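Local coordinates for organic hydroperoxide resistance protein (Deinococcus radiodurans, PDB 1USP) that probably reduces organic hydroperoxides to the corresponding alcohols through a reactive cysteine, as in other members of the OsmC/Ohr family, at residues 80-85 and 95-100. Residues are numbered along the deposited sequence; the frame is centred on the assembly and turned at random.
Sequences TARVGL and DVELEG
Arg82 meets Glu97 and Glu99 across the antiparallel beta hairpin of strands 78-88 and 91-101. Thr80–Glu99, Arg82–Glu97 and Gly84–Asp95 are its hydrogen-bonded pairs here. The bond from Arg82 N to Glu97 O is nearly straight, 2.9 Å. On the sheet face that carries Arg82, Glu97 and Glu99, the side chains build a salt-bridge network. Arg82 CG lies anti to the carbonyl carbon (chi1 -71°), and the extended chain carries the guanidinium over to strand 91-101. Its NH1 serves two carboxylates, and its NE forms a salt bridge with an acidic side chain of the second chain. Arg82 NH1 reaches the anti lone pair of Glu97 OE1 at 2.9 Å; the guanidinium plane of Arg82 and the carboxylate plane of Glu97 stand 75° apart. Arg82 NH1 meets Glu99 OE1 at 3.0 Å from above that carboxylate. Lys136 also binds both oxygens. Arg134 pairs with Asp95 OD1 and Glu97 OE2. Water 1 hydrogen-bonds with Arg82 O and Asp95 OD2, bridging the strands. The other face is apolar. Ala81 CB packs on Leu98 CD2 at 3.5 Å, and Val83 CG2 lies 4.4 Å from Val96 CG2. This face turns to helix 46-68, where Leu98 touches Tyr54 and Phe58 and Val83 touches Ala51. Strand 91-101 is flanked on its far edge by parallel strand 134-137. Residues 80-85 pair antiparallel with a strand of the second chain, continuing the sheet across the interface.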
loop_
_atom_site.group_PDB
_atom_site.type_symbol
_atom_site.label_atom_id
_atom_site.label_comp_id
_atom_site.label_asym_id
_atom_site.label_seq_id
_atom_site.Cartn_x
_atom_site.Cartn_y
_atom_site.Cartn_z
ATOM N N THR A 80 -11.713 5.131 6.745
ATOM C CA THR A 80 -10.486 5.103 7.537
ATOM C C THR A 80 -9.920 3.682 7.580
ATOM O O THR A 80 -10.600 2.733 8.003
ATOM C CB THR A 80 -10.794 5.615 8.957
ATOM O OG1 THR A 80 -11.336 6.941 8.888
ATOM C CG2 THR A 80 -9.533 5.758 9.791
ATOM N N ALA A 81 -8.684 3.525 7.110
ATOM C CA ALA A 81 -7.943 2.279 7.275
ATOM C C ALA A 81 -6.961 2.344 8.440
ATOM O O ALA A 81 -6.207 3.307 8.563
ATOM C CB ALA A 81 -7.210 1.952 6.003
ATOM N N ARG A 82 -6.967 1.309 9.273
ATOM C CA ARG A 82 -5.998 1.124 10.338
ATOM C C ARG A 82 -5.204 -0.140 10.028
ATOM O O ARG A 82 -5.760 -1.232 9.905
ATOM C CB ARG A 82 -6.702 1.025 11.701
ATOM C CG ARG A 82 -7.289 2.350 12.154
ATOM C CD ARG A 82 -8.180 2.285 13.421
ATOM N NE ARG A 82 -9.054 3.455 13.461
ATOM C CZ ARG A 82 -10.374 3.460 13.271
ATOM N NH1 ARG A 82 -11.055 2.337 13.080
ATOM N NH2 ARG A 82 -11.021 4.619 13.301
ATOM N N VAL A 83 -3.902 0.028 9.846
ATOM C CA VAL A 83 -3.013 -1.040 9.435
ATOM C C VAL A 83 -1.919 -1.204 10.487
ATOM O O VAL A 83 -1.094 -0.305 10.676
ATOM C CB VAL A 83 -2.365 -0.732 8.086
ATOM C CG1 VAL A 83 -1.448 -1.862 7.658
ATOM C CG2 VAL A 83 -3.436 -0.481 7.037
ATOM N N GLY A 84 -1.927 -2.347 11.160
ATOM C CA GLY A 84 -0.964 -2.662 12.203
ATOM C C GLY A 84 0.037 -3.697 11.743
ATOM O O GLY A 84 -0.295 -4.604 10.976
ATOM N N LEU A 85 1.275 -3.532 12.180
ATOM C CA LEU A 85 2.329 -4.498 11.942
ATOM C C LEU A 85 2.393 -5.441 13.132
ATOM O O LEU A 85 2.495 -5.002 14.276
ATOM C CB LEU A 85 3.674 -3.791 11.764
ATOM C CG LEU A 85 4.835 -4.693 11.354
ATOM C CD1 LEU A 85 4.609 -5.242 9.947
ATOM C CD2 LEU A 85 6.152 -3.956 11.448
ATOM N N ASP A 95 -2.360 -6.322 10.072
ATOM C CA ASP A 95 -3.645 -6.356 10.719
ATOM C C ASP A 95 -4.421 -5.153 10.174
ATOM O O ASP A 95 -3.924 -4.033 10.193
ATOM C CB ASP A 95 -3.405 -6.294 12.230
ATOM C CG ASP A 95 -4.661 -6.098 13.027
ATOM O OD1 ASP A 95 -5.519 -7.005 13.043
ATOM O OD2 ASP A 95 -4.838 -5.073 13.717
ATOM N N VAL A 96 -5.615 -5.373 9.642
ATOM C CA VAL A 96 -6.330 -4.313 8.937
ATOM C C VAL A 96 -7.784 -4.142 9.372
ATOM O O VAL A 96 -8.541 -5.101 9.409
ATOM C CB VAL A 96 -6.332 -4.575 7.414
ATOM C CG1 VAL A 96 -7.162 -3.508 6.668
ATOM C CG2 VAL A 96 -4.907 -4.607 6.881
ATOM N N GLU A 97 -8.183 -2.918 9.671
ATOM C CA GLU A 97 -9.612 -2.621 9.765
ATOM C C GLU A 97 -9.980 -1.424 8.943
ATOM O O GLU A 97 -9.189 -0.490 8.778
ATOM C CB GLU A 97 -10.102 -2.524 11.205
ATOM C CG GLU A 97 -9.574 -1.414 12.059
ATOM C CD GLU A 97 -10.192 -1.444 13.457
ATOM O OE1 GLU A 97 -10.605 -0.393 13.956
ATOM O OE2 GLU A 97 -10.265 -2.529 14.067
ATOM N N LEU A 98 -11.177 -1.474 8.374
ATOM C CA LEU A 98 -11.678 -0.405 7.524
ATOM C C LEU A 98 -12.976 0.080 8.123
ATOM O O LEU A 98 -13.868 -0.721 8.373
ATOM C CB LEU A 98 -11.897 -0.908 6.121
ATOM C CG LEU A 98 -10.659 -1.574 5.501
ATOM C CD1 LEU A 98 -11.024 -2.293 4.255
ATOM C CD2 LEU A 98 -9.565 -0.549 5.234
ATOM N N GLU A 99 -13.070 1.385 8.367
ATOM C CA GLU A 99 -14.225 1.982 9.040
ATOM C C GLU A 99 -14.827 3.053 8.171
ATOM O O GLU A 99 -14.187 4.059 7.909
ATOM C CB GLU A 99 -13.805 2.585 10.391
ATOM C CG GLU A 99 -14.940 3.223 11.200
ATOM C CD GLU A 99 -14.455 3.801 12.517
ATOM O OE1 GLU A 99 -13.996 3.032 13.384
ATOM O OE2 GLU A 99 -14.521 5.031 12.691
ATOM N N GLY A 100 -16.076 2.863 7.754
ATOM C CA GLY A 100 -16.766 3.855 6.962
ATOM C C GLY A 100 -17.689 4.751 7.777
ATOM O O GLY A 100 -18.220 4.355 8.810
HETATM O O HOH W 1 -5.574 -2.485 12.558
#